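Local coordinates for esterase (Sinorhizobium meliloti 1021, PDB 4TX1), which hydrolyses acetyl esters as a carbohydrate acetylesterase of the SGNH-hydrolase family, and probably has arylesterase activity as well, at residues L17-S22 with A79-T84; S43-A48 with P217-M222; K117-L122 with P173-L178. One frame throughout, in Å; residues are numbered along the deposited sequence.

Contact 1: L17-S22 with A79-T84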
ATOM      1  N   LEU A  17      10.204  23.724   9.830  1.00 15.60           N
ATOM      2  CA  LEU A  17       9.928  22.913   8.629  1.00 16.03           C
ATOM      3  C   LEU A  17       8.914  23.610   7.769  1.00 13.80           C
ATOM      4  O   LEU A  17       7.814  23.987   8.238  1.00 14.79           O
ATOM      5  CB  LEU A  17       9.413  21.500   9.002  1.00 16.65           C
ATOM      6  CG  LEU A  17       8.908  20.583   7.844  1.00 16.58           C
ATOM      7  CD1 LEU A  17      10.086  20.119   7.005  1.00 14.94           C
ATOM      8  CD2 LEU A  17       8.129  19.436   8.513  1.00 15.26           C
ATOM      9  N   CYS A  18       9.248  23.707   6.486  1.00 13.56           N
ATOM     10  CA  CYS A  18       8.384  24.310   5.479  1.00 11.92           C
ATOM     11  C   CYS A  18       7.870  23.221   4.534  1.00 13.21           C
ATOM     12  O   CYS A  18       8.643  22.655   3.751  1.00 14.98           O
ATOM     13  CB  CYS A  18       9.070  25.336   4.653  1.00 14.52           C
ATOM     14  SG  CYS A  18       9.795  26.692   5.671  1.00 16.53           S
ATOM     15  N   TYR A  19       6.622  22.880   4.712  1.00 12.73           N
ATOM     16  CA  TYR A  19       5.989  21.747   3.980  1.00 11.43           C
ATOM     17  C   TYR A  19       5.052  22.233   2.978  1.00 11.19           C
ATOM     18  O   TYR A  19       3.974  22.806   3.271  1.00 14.02           O
ATOM     19  CB  TYR A  19       5.296  20.836   4.991  1.00 11.86           C
ATOM     20  CG  TYR A  19       4.919  19.429   4.495  1.00 11.61           C
ATOM     21  CD1 TYR A  19       5.921  18.497   4.202  1.00 12.04           C
ATOM     22  CD2 TYR A  19       3.607  19.048   4.317  1.00 11.15           C
ATOM     23  CE1 TYR A  19       5.618  17.190   3.838  1.00 11.00           C
ATOM     24  CE2 TYR A  19       3.285  17.746   3.841  1.00 11.34           C
ATOM     25  CZ  TYR A  19       4.304  16.822   3.653  1.00 10.82           C
ATOM     26  OH  TYR A  19       4.043  15.525   3.269  1.00 10.93           O
ATOM     27  N   GLY A  20       5.396  22.022   1.692  1.00 11.71           N
ATOM     28  CA  GLY A  20       4.572  22.545   0.634  1.00 11.74           C
ATOM     29  C   GLY A  20       4.737  21.835  -0.706  1.00 11.52           C
ATOM     30  O   GLY A  20       5.163  20.670  -0.751  1.00 11.10           O
ATOM     31  N   ASP A  21       4.363  22.547  -1.771  1.00 10.72           N
ATOM     32  CA  ASP A  21       4.256  22.027  -3.125  1.00 12.08           C
ATOM     33  C   ASP A  21       5.251  22.767  -4.028  1.00 11.00           C
ATOM     34  O   ASP A  21       6.310  23.179  -3.552  1.00 11.71           O
ATOM     35  CB  ASP A  21       2.823  22.007  -3.593  1.00 11.47           C
ATOM     36  CG  ASP A  21       2.186  23.414  -3.628  1.00 14.13           C
ATOM     37  OD1 ASP A  21       2.977  24.368  -3.658  1.00 14.23           O
ATOM     38  OD2 ASP A  21       0.948  23.500  -3.513  1.00 16.89           O
ATOM     39  N   SER A  22       4.938  22.878  -5.302  1.00 11.98           N
ATOM     40  CA  SER A  22       5.901  23.435  -6.284  1.00 11.90           C
ATOM     41  C   SER A  22       6.098  24.938  -5.967  1.00 11.80           C
ATOM     42  O   SER A  22       7.181  25.454  -6.308  1.00 11.10           O
ATOM     43  CB  SER A  22       5.422  23.294  -7.698  1.00 13.82           C
ATOM     44  OG  SER A  22       4.270  24.117  -7.907  1.00 18.79           O
ATOM     45  N   ALA A  79      -0.492  13.995   3.346  1.00 11.24           N
ATOM     46  CA  ALA A  79      -0.722  13.372   4.630  1.00 12.31           C
ATOM     47  C   ALA A  79       0.014  12.052   4.765  1.00 12.32           C
ATOM     48  O   ALA A  79       0.510  11.728   5.838  1.00 13.87           O
ATOM     49  CB  ALA A  79      -2.205  13.170   4.830  1.00 12.03           C
ATOM     50  N   ARG A  80       0.091  11.255   3.713  1.00 12.46           N
ATOM     51  CA  ARG A  80       0.803   9.968   3.789  1.00 12.56           C
ATOM     52  C   ARG A  80       2.289  10.135   4.038  1.00 12.44           C
ATOM     53  O   ARG A  80       2.896   9.371   4.759  1.00 14.20           O
ATOM     54  CB  ARG A  80       0.547   9.100   2.529  1.00 13.80           C
ATOM     55  CG  ARG A  80       1.221   7.710   2.694  1.00 16.54           C
ATOM     56  CD  ARG A  80       0.481   6.734   1.705  1.00 19.20           C
ATOM     57  NE  ARG A  80       0.396   7.340   0.363  1.00 20.93           N
ATOM     58  CZ  ARG A  80      -0.659   7.454  -0.363  1.00 18.67           C
ATOM     59  NH1 ARG A  80      -1.843   6.879   0.040  1.00 20.57           N
ATOM     60  NH2 ARG A  80      -0.544   8.062  -1.558  1.00 19.23           N
ATOM     61  N   VAL A  81       2.872  11.169   3.422  1.00 10.12           N
ATOM     62  CA  VAL A  81       4.269  11.484   3.482  1.00 10.07           C
ATOM     63  C   VAL A  81       4.670  12.201   4.776  1.00  9.17           C
ATOM     64  O   VAL A  81       5.810  12.083   5.262  1.00 10.24           O
ATOM     65  CB  VAL A  81       4.752  12.149   2.216  1.00 10.08           C
ATOM     66  CG1 VAL A  81       6.211  12.664   2.346  1.00 12.25           C
ATOM     67  CG2 VAL A  81       4.578  11.180   1.040  1.00 11.78           C
ATOM     68  N   LEU A  82       3.768  12.964   5.326  1.00 10.54           N
ATOM     69  CA  LEU A  82       4.234  13.919   6.355  1.00 10.38           C
ATOM     70  C   LEU A  82       4.877  13.276   7.590  1.00 11.54           C
ATOM     71  O   LEU A  82       5.914  13.726   8.012  1.00 11.44           O
ATOM     72  CB  LEU A  82       3.064  14.798   6.802  1.00 20.00           C
ATOM     73  CG  LEU A  82       3.358  15.799   7.921  1.00 20.00           C
ATOM     74  CD1 LEU A  82       4.398  16.814   7.473  1.00 20.00           C
ATOM     75  CD2 LEU A  82       2.083  16.496   8.370  1.00 20.00           C
ATOM     76  N   PRO A  83       4.308  12.127   8.129  1.00 11.52           N
ATOM     77  CA  PRO A  83       4.988  11.529   9.278  1.00 12.07           C
ATOM     78  C   PRO A  83       6.462  11.239   9.080  1.00 12.41           C
ATOM     79  O   PRO A  83       7.258  11.491   9.976  1.00 12.61           O
ATOM     80  CB  PRO A  83       4.169  10.271   9.558  1.00 12.45           C
ATOM     81  CG  PRO A  83       2.810  10.580   9.057  1.00 11.67           C
ATOM     82  CD  PRO A  83       3.089  11.388   7.765  1.00 12.12           C
ATOM     83  N   THR A  84       6.845  10.713   7.925  1.00 11.47           N
ATOM     84  CA  THR A  84       8.215  10.429   7.598  1.00 11.71           C
ATOM     85  C   THR A  84       9.053  11.702   7.545  1.00 11.41           C
ATOM     86  O   THR A  84      10.180  11.719   8.097  1.00 12.33           O
ATOM     87  CB  THR A  84       8.303   9.733   6.262  1.00 12.20           C
ATOM     88  OG1 THR A  84       7.568   8.471   6.384  1.00 11.72           O
ATOM     89  CG2 THR A  84       9.742   9.457   5.837  1.00 12.36           C
TER
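Tyr19 and Leu82 mark the nearest backbone approach between segment 17-22, which comes in on a strand, and helix 79-84, their CA atoms standing 8.4 Å apart. Across that gap the tyrosine side chain reaches as far as the helix main chain. The helix is kinked where the N atoms of Pro83 and Thr84 make no bond to the preceding turn. CG of Tyr19 stands anti to the backbone N (chi1 -164°), which carries the ring out from the strand to the helix. One methyl of Leu82, CD1, sits squarely over a ring face, 3.7 Å from the centroid of the Tyr19 ring and only 4° off its normal, a well-centred CH-pi contact. Such packing of a helix onto a strand of the central parallel sheet belongs to the α/β/α sandwich of SGNH hydrolases. From this strand the chain continues through the Gly20-Asp21-Ser22-Leu23 motif of the GDSL family. Ser22 is probably the nucleophile, its position with His202 and Asp199 being consistent with the Ser-His-Asp triad of the family, and Asp21 caps the short helix that follows through Leu23 N. Beyond the ring, Tyr19 OH lies 3.6 Å from Val81 CB and 3.3 Å from Leu82 N; the angle to that N is too poor for a hydrogen bond, and the hydroxyl bonds instead to the carbonyl O of Gly78. With a phenylalanine in place of Tyr19, the Gly78 carbonyl would probably be left without this partner and a gap would open beside Val81. On the other side of Leu82, helix 112-127 closes in through Leu122 and Leu125.

Contact 2: S43-A48 with P217-M222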
ATOM      1  N   SER A  43      14.268  30.033   1.932  1.00 17.50           N
ATOM      2  CA  SER A  43      15.600  30.653   1.924  1.00 16.78           C
ATOM      3  C   SER A  43      15.532  32.123   2.344  1.00 16.92           C
ATOM      4  O   SER A  43      16.381  32.551   3.176  1.00 18.29           O
ATOM      5  CB  SER A  43      16.208  30.621   0.528  1.00 17.53           C
ATOM      6  OG  SER A  43      16.399  29.235   0.136  1.00 19.04           O
ATOM      7  N   VAL A  44      14.571  32.827   1.771  1.00 16.21           N
ATOM      8  CA  VAL A  44      14.330  34.253   2.160  1.00 18.42           C
ATOM      9  C   VAL A  44      13.995  34.383   3.644  1.00 20.54           C
ATOM     10  O   VAL A  44      14.587  35.223   4.382  1.00 20.24           O
ATOM     11  CB  VAL A  44      13.273  34.905   1.300  1.00 18.32           C
ATOM     12  CG1 VAL A  44      12.890  36.254   1.950  1.00 20.17           C
ATOM     13  CG2 VAL A  44      13.728  34.906  -0.181  1.00 18.72           C
ATOM     14  N   LEU A  45      13.074  33.534   4.142  1.00 20.30           N
ATOM     15  CA  LEU A  45      12.859  33.415   5.568  1.00 19.76           C
ATOM     16  C   LEU A  45      14.117  33.124   6.379  1.00 20.72           C
ATOM     17  O   LEU A  45      14.345  33.729   7.485  1.00 21.85           O
ATOM     18  CB  LEU A  45      11.755  32.369   5.831  1.00 20.73           C
ATOM     19  CG  LEU A  45      11.197  32.235   7.214  1.00 21.72           C
ATOM     20  CD1 LEU A  45      10.542  33.538   7.742  1.00 22.34           C
ATOM     21  CD2 LEU A  45      10.135  31.107   7.237  1.00 19.06           C
ATOM     22  N   GLN A  46      14.946  32.165   5.936  1.00 17.76           N
ATOM     23  CA  GLN A  46      16.106  31.773   6.691  1.00 19.31           C
ATOM     24  C   GLN A  46      17.052  33.013   6.809  1.00 22.96           C
ATOM     25  O   GLN A  46      17.741  33.222   7.827  1.00 23.55           O
ATOM     26  CB  GLN A  46      16.883  30.668   6.000  1.00 20.21           C
ATOM     27  CG  GLN A  46      18.262  30.336   6.505  1.00 21.61           C
ATOM     28  CD  GLN A  46      18.231  29.667   7.864  1.00 26.52           C
ATOM     29  OE1 GLN A  46      18.197  28.396   7.972  1.00 22.53           O
ATOM     30  NE2 GLN A  46      18.175  30.478   8.923  1.00 24.68           N
ATOM     31  N   LYS A  47      17.179  33.717   5.704  1.00 23.89           N
ATOM     32  CA  LYS A  47      18.142  34.857   5.688  1.00 25.31           C
ATOM     33  C   LYS A  47      17.643  35.914   6.639  1.00 25.89           C
ATOM     34  O   LYS A  47      18.464  36.502   7.375  1.00 29.68           O
ATOM     35  CB  LYS A  47      18.252  35.469   4.301  1.00 26.31           C
ATOM     36  CG  LYS A  47      19.326  36.581   4.185  1.00 33.14           C
ATOM     37  CD  LYS A  47      19.425  37.004   2.722  1.00 38.40           C
ATOM     38  CE  LYS A  47      20.570  37.957   2.407  1.00 44.67           C
ATOM     39  NZ  LYS A  47      21.842  37.221   2.623  1.00 51.07           N
ATOM     40  N   ALA A  48      16.341  36.143   6.651  1.00 25.86           N
ATOM     41  CA  ALA A  48      15.721  37.093   7.562  1.00 29.37           C
ATOM     42  C   ALA A  48      15.881  36.691   9.025  1.00 33.37           C
ATOM     43  O   ALA A  48      16.105  37.586   9.886  1.00 31.36           O
ATOM     44  CB  ALA A  48      14.274  37.351   7.219  1.00 26.04           C
ATOM     45  N   PRO A 217       7.402  38.305  10.117  1.00 25.47           N
ATOM     46  CA  PRO A 217       6.851  38.773  11.389  1.00 26.80           C
ATOM     47  C   PRO A 217       6.057  37.717  12.143  1.00 28.32           C
ATOM     48  O   PRO A 217       6.267  37.580  13.329  1.00 26.93           O
ATOM     49  CB  PRO A 217       5.952  39.938  10.979  1.00 26.89           C
ATOM     50  CG  PRO A 217       6.619  40.495   9.766  1.00 29.02           C
ATOM     51  CD  PRO A 217       6.997  39.207   9.013  1.00 26.75           C
ATOM     52  N   VAL A 218       5.160  36.970  11.454  1.00 25.05           N
ATOM     53  CA  VAL A 218       4.364  35.946  12.112  1.00 24.42           C
ATOM     54  C   VAL A 218       5.264  34.787  12.515  1.00 23.21           C
ATOM     55  O   VAL A 218       5.091  34.217  13.595  1.00 22.42           O
ATOM     56  CB  VAL A 218       3.157  35.532  11.256  1.00 28.18           C
ATOM     57  CG1 VAL A 218       3.602  34.734  10.041  1.00 26.17           C
ATOM     58  CG2 VAL A 218       2.157  34.734  12.070  1.00 27.77           C
ATOM     59  N   VAL A 219       6.278  34.480  11.718  1.00 21.41           N
ATOM     60  CA  VAL A 219       7.255  33.469  12.102  1.00 21.47           C
ATOM     61  C   VAL A 219       8.056  33.840  13.345  1.00 26.08           C
ATOM     62  O   VAL A 219       8.118  33.078  14.257  1.00 23.32           O
ATOM     63  CB  VAL A 219       8.151  33.035  10.937  1.00 21.65           C
ATOM     64  CG1 VAL A 219       9.260  32.157  11.414  1.00 18.87           C
ATOM     65  CG2 VAL A 219       7.309  32.342   9.906  1.00 18.93           C
ATOM     66  N   ARG A 220       8.624  35.031  13.391  1.00 25.81           N
ATOM     67  CA  ARG A 220       9.093  35.490  14.684  1.00 30.14           C
ATOM     68  C   ARG A 220       8.040  35.465  15.792  1.00 27.41           C
ATOM     69  O   ARG A 220       8.262  34.921  16.813  1.00 33.98           O
ATOM     70  CB  ARG A 220       9.648  36.910  14.553  1.00 20.00           C
ATOM     71  CG  ARG A 220      10.901  37.010  13.698  1.00 20.00           C
ATOM     72  CD  ARG A 220      11.494  38.407  13.626  1.00 20.00           C
ATOM     73  NE  ARG A 220      12.681  38.456  12.777  1.00 20.00           N
ATOM     74  CZ  ARG A 220      13.900  38.129  13.180  1.00 20.00           C
ATOM     75  NH1 ARG A 220      14.102  37.722  14.428  1.00 20.00           N
ATOM     76  NH2 ARG A 220      14.923  38.204  12.339  1.00 20.00           N
ATOM     77  N   MET A 221       6.884  36.016  15.645  1.00 29.39           N
ATOM     78  CA  MET A 221       6.012  35.943  16.788  1.00 33.61           C
ATOM     79  C   MET A 221       5.898  34.512  17.338  1.00 37.07           C
ATOM     80  O   MET A 221       5.995  34.296  18.497  1.00 32.98           O
ATOM     81  CB  MET A 221       4.673  36.562  16.465  1.00 39.23           C
ATOM     82  CG  MET A 221       3.546  36.140  17.358  1.00 47.51           C
ATOM     83  SD  MET A 221       2.070  37.051  16.942  1.00 64.99           S
ATOM     84  CE  MET A 221       2.384  37.443  15.213  1.00 60.24           C
ATOM     85  N   MET A 222       5.703  33.545  16.459  1.00 32.99           N
ATOM     86  CA  MET A 222       5.488  32.168  16.866  1.00 31.68           C
ATOM     87  C   MET A 222       6.708  31.506  17.415  1.00 27.72           C
ATOM     88  O   MET A 222       6.562  30.617  18.211  1.00 35.64           O
ATOM     89  CB  MET A 222       4.936  31.364  15.712  1.00 27.49           C
ATOM     90  CG  MET A 222       3.622  31.925  15.293  1.00 28.51           C
ATOM     91  SD  MET A 222       2.861  31.015  14.000  1.00 28.02           S
ATOM     92  CE  MET A 222       2.254  29.602  14.915  1.00 25.34           C
TER
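Two helices on one face of the α/β/α sandwich, 41-49 and the C-terminal 205-223, meet here through Leu45 and Val219, with a second point of contact at Ala48 and Arg220. The helices come from far apart in the chain and pack against the same central parallel sheet; Val219 also rests on Leu94 and Leu142, which belong to neighbouring strands. Leu45 and Val219 lie at the closest backbone approach, CA to CA 8.6 Å, and their side chains reach toward each other tip to tip. Leu45 CD1 comes to 4.0 Å from Val219 CB, and Leu45 CD2 reaches Val219 CG2 at 4.1 Å, so both leucine methyls engage the valine. A chi1 of -170° turns the end of Leu45 away from its own backbone N and round to the neighbouring helix. One residue on from Val219, Arg220 runs out extended from CG to NE and presents its guanidinium edge to the main chain at Ala48, a turn beyond Leu45. NH2 of Arg220 approaches the carbonyl O of Ala48 at 2.8 Å, near the guanidinium plane, but the N-H...O angle of 115° makes this a weak bond. The stronger partner of the arginine is on its own helix, where NE forms a salt bridge with Glu216. Because Ala48 lies near the end of helix 41-49, the guanidinium is likely to gain some favourable electrostatics from the partly negative carbonyl end; the bond gives little directional grip, and the join rests on the Leu45-Val219 packing together with the arginine lying against the helix end.

Contact 3: K117-L122 with P173-L178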
ATOM      1  N   LYS A 117     -10.092  20.591   4.861  1.00 13.44           N
ATOM      2  CA  LYS A 117     -10.119  19.307   5.566  1.00 14.28           C
ATOM      3  C   LYS A 117      -8.773  18.596   5.514  1.00 13.50           C
ATOM      4  O   LYS A 117      -8.384  17.942   6.474  1.00 13.55           O
ATOM      5  CB  LYS A 117     -11.187  18.416   4.995  1.00 16.27           C
ATOM      6  CG  LYS A 117     -12.580  18.915   5.278  1.00 20.22           C
ATOM      7  CD  LYS A 117     -12.887  19.077   6.785  1.00 23.88           C
ATOM      8  CE  LYS A 117     -12.887  17.774   7.529  1.00 27.58           C
ATOM      9  NZ  LYS A 117     -13.170  17.921   9.033  1.00 36.17           N
ATOM     10  N   GLY A 118      -8.084  18.681   4.371  1.00 13.23           N
ATOM     11  CA  GLY A 118      -6.744  18.080   4.260  1.00 13.43           C
ATOM     12  C   GLY A 118      -5.775  18.795   5.204  1.00 13.20           C
ATOM     13  O   GLY A 118      -4.947  18.155   5.888  1.00 12.04           O
ATOM     14  N   ILE A 119      -5.817  20.142   5.263  1.00 13.07           N
ATOM     15  CA  ILE A 119      -4.928  20.822   6.218  1.00 12.10           C
ATOM     16  C   ILE A 119      -5.213  20.403   7.655  1.00 11.87           C
ATOM     17  O   ILE A 119      -4.283  20.210   8.454  1.00 13.86           O
ATOM     18  CB  ILE A 119      -5.074  22.369   6.095  1.00 12.05           C
ATOM     19  CG1 ILE A 119      -4.629  22.867   4.691  1.00 13.01           C
ATOM     20  CG2 ILE A 119      -4.267  23.075   7.187  1.00 13.32           C
ATOM     21  CD1 ILE A 119      -3.163  22.661   4.342  1.00 13.68           C
ATOM     22  N   GLU A 120      -6.487  20.258   7.970  1.00 13.62           N
ATOM     23  CA  GLU A 120      -6.904  19.736   9.260  1.00 13.92           C
ATOM     24  C   GLU A 120      -6.259  18.412   9.618  1.00 12.79           C
ATOM     25  O   GLU A 120      -5.748  18.200  10.720  1.00 14.49           O
ATOM     26  CB  GLU A 120      -8.396  19.732   9.384  1.00 15.31           C
ATOM     27  CG  GLU A 120      -8.911  19.289  10.752  1.00 17.08           C
ATOM     28  CD  GLU A 120     -10.411  19.394  10.839  1.00 23.23           C
ATOM     29  OE1 GLU A 120     -10.895  19.547  11.957  1.00 31.10           O
ATOM     30  OE2 GLU A 120     -11.129  19.301   9.843  1.00 23.33           O
ATOM     31  N   ARG A 121      -6.241  17.534   8.650  1.00 13.28           N
ATOM     32  CA  ARG A 121      -5.585  16.257   8.850  1.00 12.95           C
ATOM     33  C   ARG A 121      -4.067  16.424   9.093  1.00 12.24           C
ATOM     34  O   ARG A 121      -3.552  15.810   9.954  1.00 13.06           O
ATOM     35  CB  ARG A 121      -5.839  15.338   7.673  1.00 20.00           C
ATOM     36  CG  ARG A 121      -5.060  14.057   7.740  1.00 20.00           C
ATOM     37  CD  ARG A 121      -5.551  13.131   8.817  1.00 20.00           C
ATOM     38  NE  ARG A 121      -4.975  11.822   8.655  1.00 20.00           N
ATOM     39  CZ  ARG A 121      -4.550  11.062   9.627  1.00 20.00           C
ATOM     40  NH1 ARG A 121      -4.622  11.462  10.860  1.00 20.00           N
ATOM     41  NH2 ARG A 121      -4.004   9.930   9.315  1.00 20.00           N
ATOM     42  N   LEU A 122      -3.401  17.272   8.300  1.00 11.79           N
ATOM     43  CA  LEU A 122      -2.011  17.530   8.475  1.00 11.66           C
ATOM     44  C   LEU A 122      -1.739  18.080   9.879  1.00 12.64           C
ATOM     45  O   LEU A 122      -0.780  17.703  10.531  1.00 12.64           O
ATOM     46  CB  LEU A 122      -1.449  18.462   7.384  1.00 11.83           C
ATOM     47  CG  LEU A 122      -1.588  17.931   5.949  1.00 11.95           C
ATOM     48  CD1 LEU A 122      -1.009  18.987   4.984  1.00 12.95           C
ATOM     49  CD2 LEU A 122      -0.907  16.590   5.721  1.00 13.84           C
ATOM     50  N   PRO A 173     -10.046  32.512   3.716  1.00 21.28           N
ATOM     51  CA  PRO A 173     -10.984  32.629   4.861  1.00 20.40           C
ATOM     52  C   PRO A 173     -11.202  31.268   5.582  1.00 21.58           C
ATOM     53  O   PRO A 173     -11.253  31.226   6.832  1.00 22.25           O
ATOM     54  CB  PRO A 173     -12.268  33.163   4.231  1.00 22.10           C
ATOM     55  CG  PRO A 173     -12.136  33.057   2.748  1.00 23.18           C
ATOM     56  CD  PRO A 173     -10.643  32.988   2.451  1.00 20.45           C
ATOM     57  N   LEU A 174     -11.280  30.174   4.805  1.00 21.23           N
ATOM     58  CA  LEU A 174     -11.409  28.833   5.358  1.00 19.17           C
ATOM     59  C   LEU A 174     -10.179  28.467   6.175  1.00 17.43           C
ATOM     60  O   LEU A 174     -10.329  27.898   7.261  1.00 17.34           O
ATOM     61  CB  LEU A 174     -11.657  27.821   4.261  1.00 20.30           C
ATOM     62  CG  LEU A 174     -12.985  27.825   3.525  1.00 21.03           C
ATOM     63  CD1 LEU A 174     -12.995  26.714   2.468  1.00 24.11           C
ATOM     64  CD2 LEU A 174     -14.123  27.713   4.537  1.00 24.86           C
ATOM     65  N   TYR A 175      -8.956  28.750   5.669  1.00 17.19           N
ATOM     66  CA  TYR A 175      -7.756  28.413   6.411  1.00 16.39           C
ATOM     67  C   TYR A 175      -7.656  29.248   7.695  1.00 17.50           C
ATOM     68  O   TYR A 175      -7.214  28.798   8.719  1.00 19.47           O
ATOM     69  CB  TYR A 175      -6.474  28.624   5.595  1.00 14.73           C
ATOM     70  CG  TYR A 175      -6.185  27.540   4.564  1.00 15.82           C
ATOM     71  CD1 TYR A 175      -7.146  26.671   4.118  1.00 15.14           C
ATOM     72  CD2 TYR A 175      -4.952  27.474   3.953  1.00 13.77           C
ATOM     73  CE1 TYR A 175      -6.847  25.683   3.123  1.00 14.61           C
ATOM     74  CE2 TYR A 175      -4.627  26.516   3.008  1.00 14.45           C
ATOM     75  CZ  TYR A 175      -5.568  25.608   2.585  1.00 13.71           C
ATOM     76  OH  TYR A 175      -5.386  24.653   1.570  1.00 13.99           O
ATOM     77  N   ARG A 176      -8.026  30.550   7.579  1.00 19.73           N
ATOM     78  CA  ARG A 176      -7.976  31.408   8.758  1.00 18.91           C
ATOM     79  C   ARG A 176      -8.920  30.897   9.853  1.00 18.34           C
ATOM     80  O   ARG A 176      -8.543  30.872  11.025  1.00 21.18           O
ATOM     81  CB  ARG A 176      -8.380  32.857   8.369  1.00 21.41           C
ATOM     82  CG  ARG A 176      -8.346  33.869   9.543  1.00 25.27           C
ATOM     83  CD  ARG A 176      -8.868  35.251   9.131  1.00 30.98           C
ATOM     84  NE  ARG A 176      -8.115  35.851   8.042  1.00 37.07           N
ATOM     85  CZ  ARG A 176      -8.536  36.015   6.772  1.00 45.19           C
ATOM     86  NH1 ARG A 176      -9.790  35.719   6.384  1.00 52.08           N
ATOM     87  NH2 ARG A 176      -7.689  36.553   5.886  1.00 47.38           N
ATOM     88  N   ASP A 177     -10.133  30.518   9.452  1.00 19.85           N
ATOM     89  CA  ASP A 177     -11.179  29.930  10.360  1.00 21.34           C
ATOM     90  C   ASP A 177     -10.629  28.657  11.005  1.00 23.97           C
ATOM     91  O   ASP A 177     -10.700  28.466  12.200  1.00 22.07           O
ATOM     92  CB  ASP A 177     -12.445  29.617   9.655  1.00 24.96           C
ATOM     93  CG  ASP A 177     -13.265  30.846   9.257  1.00 29.12           C
ATOM     94  OD1 ASP A 177     -12.962  31.959   9.651  1.00 31.54           O
ATOM     95  OD2 ASP A 177     -14.183  30.622   8.459  1.00 36.97           O
ATOM     96  N   LEU A 178      -9.996  27.787  10.203  1.00 21.45           N
ATOM     97  CA  LEU A 178      -9.352  26.569  10.762  1.00 18.40           C
ATOM     98  C   LEU A 178      -8.275  26.826  11.768  1.00 18.79           C
ATOM     99  O   LEU A 178      -8.204  26.157  12.819  1.00 20.58           O
ATOM    100  CB  LEU A 178      -8.866  25.649   9.573  1.00 18.03           C
ATOM    101  CG  LEU A 178      -8.366  24.275  10.033  1.00 19.35           C
ATOM    102  CD1 LEU A 178      -9.482  23.352  10.470  1.00 18.75           C
ATOM    103  CD2 LEU A 178      -7.449  23.567   8.940  1.00 17.90           C
TER
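Ile119 laps against the ring of Tyr175, its CG1 meeting CZ of Tyr175 at 3.6 Å in an oblique, off-centre CH-pi contact. The two side chains cross at about a right angle. They join helices 112-127 and 171-182, neighbours in the α/β/α sandwich, whose short segments here run in roughly the same direction, with axes 10.5 Å apart and a crossing angle of -32°. Tyr175 is fixed at its far end by a hydrogen bond from OH to the carbonyl O of Leu99, and it also rests on Ile143 of the sheet beneath. A turn further on, Leu178 fits between Ile119 and Glu120: its CD2 touches CG2 of Ile119 at 3.7 Å, and the same methyl lies 3.6 Å from the backbone N of Glu120. The other methyl, CD1, meets the aliphatic part of Glu120, 3.9 Å from CB. With chi1 at -176° the Glu120 chain leaves opposite the backbone N, which takes CG and CD across Leu178 CD1 before the carboxylate reaches Lys117. There NZ of Lys117 closes a salt bridge to OE2 of Glu120 at 2.6 Å, approaching on the syn side but 31° out of the carboxylate plane.

In the fold
Strand 14-20 opens contact 1 near the N terminus; helix 41-49 then opens contact 2 before helix 78-89 closes contact 1, so these two loops cross. Contact 3 opens at 117-122 and closes at 173-178, wholly inside the long loop that ends when helix 205-223 returns to 43-48. Contacts 1 and 3 are in series and touch, Ala79 CA lying 3.4 Å from Leu122 CD2, consistent with helices 78-89, 112-127 and 171-182 lying side by side in one layer. Contact 2 stays apart from contact 3, their centres about 22 Å from one another, and ties together the helices on the opposite face of the sheet.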